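Local structure of CalS10 (6UK5) at residues Glu21-Val25 / Arg207-Gln211; Pro155-Pro159 / Arg187-Thr192. The protein binds S-adenosylmethionine and probably transfers its methyl group to an amino pentose during calicheamicin biosynthesis. One frame throughout, in Å; residues are numbered along the deposited sequence.

Contacts 1 and 2 both involve the five-stranded sheet that stands beside the Rossmann-like S-adenosylmethionine-binding domain. In contact 1, helix 20-32 lies against strand 206-216; in contact 2, the loop after strand 149-153 meets the turn joining strands 177-188 and 191-202. Strands 191-202 and 206-216 are neighbours in that sheet and consecutive in the chain, and contact 2 is nested within the loop that contact 1 closes. Their centres are 24 Å apart and their nearest atoms about 10 Å, with no touch. The side chain of His-22 comes within about 6 Å of the bound S-adenosylmethionine, that of Trp-156 within about 11 Å.

Contact 1 of 2, residues Glu21-Val25 / Arg207-Gln211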
loop_
_atom_site.group_PDB
_atom_site.type_symbol
_atom_site.label_atom_id
_atom_site.label_comp_id
_atom_site.label_asym_id
_atom_site.label_seq_id
_atom_site.Cartn_x
_atom_site.Cartn_y
_atom_site.Cartn_z
ATOM N N GLU A 21 1.315 -14.411 -9.849
ATOM C CA GLU A 21 1.066 -13.108 -9.241
ATOM C C GLU A 21 2.342 -12.537 -8.631
ATOM O O GLU A 21 2.691 -11.375 -8.868
ATOM C CB GLU A 21 -0.034 -13.231 -8.185
ATOM C CG GLU A 21 -1.438 -13.105 -8.746
ATOM C CD GLU A 21 -2.513 -13.479 -7.738
ATOM O OE1 GLU A 21 -2.383 -14.547 -7.099
ATOM O OE2 GLU A 21 -3.482 -12.701 -7.582
ATOM N N HIS A 22 3.056 -13.349 -7.847
ATOM C CA HIS A 22 4.277 -12.873 -7.204
ATOM C C HIS A 22 5.308 -12.433 -8.236
ATOM O O HIS A 22 5.969 -11.403 -8.063
ATOM C CB HIS A 22 4.854 -13.969 -6.307
ATOM C CG HIS A 22 5.923 -13.489 -5.374
ATOM N ND1 HIS A 22 6.857 -14.334 -4.816
ATOM C CD2 HIS A 22 6.202 -12.254 -4.897
ATOM C CE1 HIS A 22 7.669 -13.641 -4.039
ATOM N NE2 HIS A 22 7.293 -12.375 -4.070
ATOM N N ALA A 23 5.460 -13.202 -9.318
ATOM C CA ALA A 23 6.447 -12.860 -10.335
ATOM C C ALA A 23 6.174 -11.488 -10.937
ATOM O O ALA A 23 7.111 -10.754 -11.275
ATOM C CB ALA A 23 6.455 -13.927 -11.433
ATOM N N GLU A 24 4.899 -11.123 -11.066
ATOM C CA GLU A 24 4.539 -9.866 -11.716
ATOM C C GLU A 24 4.990 -8.660 -10.898
ATOM O O GLU A 24 5.383 -7.633 -11.463
ATOM C CB GLU A 24 3.027 -9.832 -11.940
ATOM C CG GLU A 24 2.515 -8.606 -12.675
ATOM C CD GLU A 24 1.022 -8.442 -12.535
ATOM O OE1 GLU A 24 0.342 -9.442 -12.213
ATOM O OE2 GLU A 24 0.538 -7.309 -12.743
ATOM N N VAL A 25 4.944 -8.768 -9.571
ATOM C CA VAL A 25 5.222 -7.663 -8.663
ATOM C C VAL A 25 6.553 -7.815 -7.951
ATOM O O VAL A 25 6.954 -6.906 -7.209
ATOM C CB VAL A 25 4.093 -7.503 -7.625
ATOM C CG1 VAL A 25 2.795 -7.094 -8.300
ATOM C CG2 VAL A 25 3.906 -8.798 -6.839
ATOM N N ARG A 207 -7.065 -7.115 -6.382
ATOM C CA ARG A 207 -6.693 -8.493 -6.092
ATOM C C ARG A 207 -5.834 -8.561 -4.834
ATOM O O ARG A 207 -4.976 -7.701 -4.610
ATOM C CB ARG A 207 -5.909 -9.132 -7.246
ATOM C CG ARG A 207 -6.644 -9.208 -8.570
ATOM C CD ARG A 207 -5.895 -10.091 -9.570
ATOM N NE ARG A 207 -4.460 -9.822 -9.678
ATOM C CZ ARG A 207 -3.924 -8.714 -10.178
ATOM N NH1 ARG A 207 -4.695 -7.729 -10.618
ATOM N NH2 ARG A 207 -2.603 -8.590 -10.232
ATOM N N GLU A 208 -6.069 -9.588 -4.016
ATOM C CA GLU A 208 -5.215 -9.916 -2.881
ATOM C C GLU A 208 -4.669 -11.331 -3.023
ATOM O O GLU A 208 -5.381 -12.236 -3.470
ATOM C CB GLU A 208 -5.973 -9.805 -1.555
ATOM C CG GLU A 208 -7.282 -10.572 -1.537
ATOM C CD GLU A 208 -7.936 -10.575 -0.177
ATOM O OE1 GLU A 208 -8.881 -11.373 0.010
ATOM O OE2 GLU A 208 -7.502 -9.789 0.696
ATOM N N PHE A 209 -3.403 -11.523 -2.654
ATOM C CA PHE A 209 -2.827 -12.861 -2.574
ATOM C C PHE A 209 -1.844 -12.890 -1.407
ATOM O O PHE A 209 -1.257 -11.865 -1.048
ATOM C CB PHE A 209 -2.186 -13.306 -3.899
ATOM C CG PHE A 209 -0.941 -12.562 -4.280
ATOM C CD1 PHE A 209 -1.011 -11.396 -5.024
ATOM C CD2 PHE A 209 0.306 -13.055 -3.931
ATOM C CE1 PHE A 209 0.137 -10.721 -5.391
ATOM C CE2 PHE A 209 1.457 -12.386 -4.294
ATOM C CZ PHE A 209 1.374 -11.217 -5.026
ATOM N N SER A 210 -1.680 -14.076 -0.812
ATOM C CA SER A 210 -0.878 -14.257 0.393
ATOM C C SER A 210 0.063 -15.443 0.236
ATOM O O SER A 210 -0.286 -16.451 -0.388
ATOM C CB SER A 210 -1.773 -14.469 1.625
ATOM O OG SER A 210 -2.853 -13.553 1.619
ATOM N N GLN A 211 1.261 -15.311 0.810
ATOM C CA GLN A 211 2.310 -16.313 0.694
ATOM C C GLN A 211 3.003 -16.519 2.034
ATOM O O GLN A 211 3.009 -15.630 2.888
ATOM C CB GLN A 211 3.381 -15.902 -0.323
ATOM C CG GLN A 211 2.863 -15.284 -1.598
ATOM C CD GLN A 211 3.967 -14.607 -2.383
ATOM O OE1 GLN A 211 4.229 -14.960 -3.528
ATOM N NE2 GLN A 211 4.623 -13.631 -1.766
#
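Glu-21 and Phe-209 form the tight part of this contact. The Glu-21 side chain runs over the Phe-209 ring toward the strand while the ring points back at the helix, with Glu-21 CB over the ring face, 3.8 Å from the Phe-209 centroid, as a CH-pi contact. With chi1 at 69°, Phe-209 tucks its ring over its own backbone, between N and C, and in under the helix. There its CZ meets Val-25 CG2 edge-on at 3.9 Å, and the ring also stacks with Trp-198 on the next strand. Beside this, the amide of Gln-211 stands upright on one face of the His-22 imidazole, planes 89° apart, without a hydrogen bond between them. His-22 ND1 is instead hydrogen-bonded to Phe-18 N. With an alanine here the Gln-211 amide would probably lose the ring face it stands on, and Phe-18 N its acceptor.

The outer side is looser. Arg-207 reaches over with two long salt bridges, NE to Glu-21 OE2 and NH2 to Glu-24 OE1, each 3.7 Å; stronger partners are Asp-202 for Arg-207 and Arg-177 for Glu-24. Glu-24 itself is exposed. Helix 21-25 and strand 207-211 run at 102° to each other, their axes 10.4 Å apart: an N-terminal helix packed across the face of a beta sheet, here next to the S-adenosylmethionine site of a Rossmann-like methyltransferase.

Contact 2 of 2, residues Pro155-Pro159 / Arg187-Thr192; sequences PWWFP and RQGRVT
The Phe-158 ring carries the Arg-187 guanidinium flat on one face, their planes only 4° apart and their centres separated by 3.8 Å. This is a cation-pi stack: Arg-187 NE hangs over the middle of the ring, Arg-187 CZ lies nearest Phe-158 CD2, and Arg-187 NH1 runs out over Phe-158 CG and CB. The aliphatic part joins in, Arg-187 CD making a CH-pi contact 3.5 Å from the ring centroid. The extended run of Arg-187 from CG to NE lays methylenes and guanidinium along the same ring face, and a hydrogen bond from NH1 to Phe-162 O fixes the far end of the group.

Around the rim, Thr-192 OG1 lies near the ring plane, 3.4 Å from Phe-158 CE1, and Arg-190 CA is also at the edge, near Phe-158 CZ. Gly-189 O approaches Phe-158 CZ obliquely at 3.4 Å. The turn and the start of strand 191-202 thus meet the outer end of the ring, through two backbone groups and the Thr-192 hydroxyl. The turn is a type II' beta turn, Gln-188 to Val-191, closed by Val-191 N to Gln-188 O at 3.3 Å, with the return bond Gln-188 N to Val-191 O beside it and Gly-189 supplying the positive phi (75°) of its second position.

Trp-156 joins less directly. A water accepts a weak hydrogen bond from its NE1 (3.1 Å) and also lies by Thr-192 OG1 and Arg-190 O, where the modelled distances are too short to be trusted in detail.

The turn is the tip of the hairpin formed by strands 177-188 and 191-202. Arg-190 ties it to helix 220-229 through a salt bridge with Glu-222, while Trp-156 packs on Leu-215 of strand 206-216, so the loop after strand 149-153 of the Rossmann-like sheet is laid against this hairpin end of the other sheet.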
loop_
_atom_site.group_PDB
_atom_site.type_symbol
_atom_site.label_atom_id
_atom_site.label_comp_id
_atom_site.label_asym_id
_atom_site.label_seq_id
_atom_site.Cartn_x
_atom_site.Cartn_y
_atom_site.Cartn_z
ATOM N N PRO A 155 25.041 -15.418 0.470
ATOM C CA PRO A 155 24.341 -16.148 1.528
ATOM C C PRO A 155 23.407 -15.254 2.332
ATOM O O PRO A 155 23.546 -14.031 2.375
ATOM C CB PRO A 155 25.494 -16.652 2.406
ATOM C CG PRO A 155 26.488 -15.545 2.327
ATOM C CD PRO A 155 26.381 -14.987 0.913
ATOM N N TRP A 156 22.440 -15.902 2.972
ATOM C CA TRP A 156 21.603 -15.231 3.955
ATOM C C TRP A 156 22.301 -15.162 5.306
ATOM O O TRP A 156 22.873 -16.150 5.777
ATOM C CB TRP A 156 20.269 -15.970 4.089
ATOM C CG TRP A 156 19.374 -15.467 5.187
ATOM C CD1 TRP A 156 18.911 -16.188 6.251
ATOM C CD2 TRP A 156 18.837 -14.145 5.337
ATOM N NE1 TRP A 156 18.120 -15.401 7.051
ATOM C CE2 TRP A 156 18.058 -14.142 6.513
ATOM C CE3 TRP A 156 18.937 -12.964 4.593
ATOM C CZ2 TRP A 156 17.384 -13.006 6.962
ATOM C CZ3 TRP A 156 18.265 -11.836 5.043
ATOM C CH2 TRP A 156 17.501 -11.865 6.216
ATOM N N TRP A 157 22.247 -13.985 5.923
ATOM C CA TRP A 157 22.685 -13.774 7.292
ATOM C C TRP A 157 21.558 -13.009 7.974
ATOM O O TRP A 157 20.715 -12.403 7.308
ATOM C CB TRP A 157 23.994 -12.982 7.423
ATOM C CG TRP A 157 25.206 -13.540 6.720
ATOM C CD1 TRP A 157 25.960 -12.907 5.771
ATOM C CD2 TRP A 157 25.784 -14.844 6.884
ATOM N NE1 TRP A 157 26.988 -13.723 5.361
ATOM C CE2 TRP A 157 26.896 -14.920 6.021
ATOM C CE3 TRP A 157 25.473 -15.951 7.680
ATOM C CZ2 TRP A 157 27.697 -16.059 5.931
ATOM C CZ3 TRP A 157 26.270 -17.080 7.590
ATOM C CH2 TRP A 157 27.367 -17.126 6.722
ATOM N N PHE A 158 21.537 -13.022 9.291
ATOM C CA PHE A 158 20.509 -12.229 9.951
ATOM C C PHE A 158 20.941 -10.768 10.021
ATOM O O PHE A 158 22.044 -10.479 10.493
ATOM C CB PHE A 158 20.246 -12.746 11.364
ATOM C CG PHE A 158 19.633 -14.115 11.412
ATOM C CD1 PHE A 158 18.402 -14.352 10.826
ATOM C CD2 PHE A 158 20.270 -15.157 12.066
ATOM C CE1 PHE A 158 17.824 -15.605 10.876
ATOM C CE2 PHE A 158 19.695 -16.413 12.120
ATOM C CZ PHE A 158 18.471 -16.637 11.526
ATOM N N PRO A 159 20.118 -9.829 9.550
ATOM C CA PRO A 159 20.401 -8.413 9.805
ATOM C C PRO A 159 20.724 -8.196 11.276
ATOM O O PRO A 159 20.256 -8.930 12.151
ATOM C CB PRO A 159 19.106 -7.714 9.385
ATOM C CG PRO A 159 18.592 -8.571 8.275
ATOM C CD PRO A 159 19.005 -9.997 8.595
ATOM N N ARG A 187 11.988 -15.036 13.425
ATOM C CA ARG A 187 13.209 -15.823 13.450
ATOM C C ARG A 187 13.165 -16.801 14.612
ATOM O O ARG A 187 12.716 -16.457 15.709
ATOM C CB ARG A 187 14.410 -14.881 13.572
ATOM C CG ARG A 187 15.756 -15.539 13.767
ATOM C CD ARG A 187 16.811 -14.469 14.015
ATOM N NE ARG A 187 17.977 -14.991 14.719
ATOM C CZ ARG A 187 19.019 -14.255 15.086
ATOM N NH1 ARG A 187 19.049 -12.957 14.820
ATOM N NH2 ARG A 187 20.034 -14.817 15.724
ATOM N N GLN A 188 13.632 -18.023 14.364
ATOM C CA GLN A 188 13.800 -19.001 15.435
ATOM C C GLN A 188 14.851 -20.008 14.981
ATOM O O GLN A 188 14.606 -20.768 14.039
ATOM C CB GLN A 188 12.474 -19.678 15.766
ATOM C CG GLN A 188 12.570 -20.713 16.883
ATOM C CD GLN A 188 11.373 -21.652 16.957
ATOM O OE1 GLN A 188 11.391 -22.620 17.716
ATOM N NE2 GLN A 188 10.334 -21.372 16.176
ATOM N N GLY A 189 16.011 -20.001 15.620
ATOM C CA GLY A 189 17.102 -20.842 15.156
ATOM C C GLY A 189 17.718 -20.252 13.912
ATOM O O GLY A 189 18.001 -19.054 13.857
ATOM N N ARG A 190 17.920 -21.090 12.902
ATOM C CA ARG A 190 18.375 -20.642 11.592
ATOM C C ARG A 190 17.234 -20.373 10.623
ATOM O O ARG A 190 17.493 -20.013 9.471
ATOM C CB ARG A 190 19.347 -21.671 10.988
ATOM C CG ARG A 190 18.904 -23.118 11.139
ATOM C CD ARG A 190 19.834 -24.127 10.465
ATOM N NE ARG A 190 21.242 -23.916 10.791
ATOM C CZ ARG A 190 22.168 -24.874 10.806
ATOM N NH1 ARG A 190 21.837 -26.139 10.569
ATOM N NH2 ARG A 190 23.427 -24.571 11.089
ATOM N N VAL A 191 15.988 -20.538 11.055
ATOM C CA VAL A 191 14.836 -20.469 10.167
ATOM C C VAL A 191 14.157 -19.117 10.309
ATOM O O VAL A 191 13.983 -18.607 11.424
ATOM C CB VAL A 191 13.840 -21.605 10.474
ATOM C CG1 VAL A 191 12.669 -21.573 9.488
ATOM C CG2 VAL A 191 14.547 -22.945 10.502
ATOM N N THR A 192 13.789 -18.523 9.177
ATOM C CA THR A 192 13.013 -17.290 9.141
ATOM C C THR A 192 11.706 -17.589 8.416
ATOM O O THR A 192 11.722 -18.139 7.309
ATOM C CB THR A 192 13.768 -16.154 8.447
ATOM O OG1 THR A 192 15.158 -16.216 8.790
ATOM C CG2 THR A 192 13.210 -14.811 8.889
HETATM O O HOH W 1 16.831 -17.881 8.317
#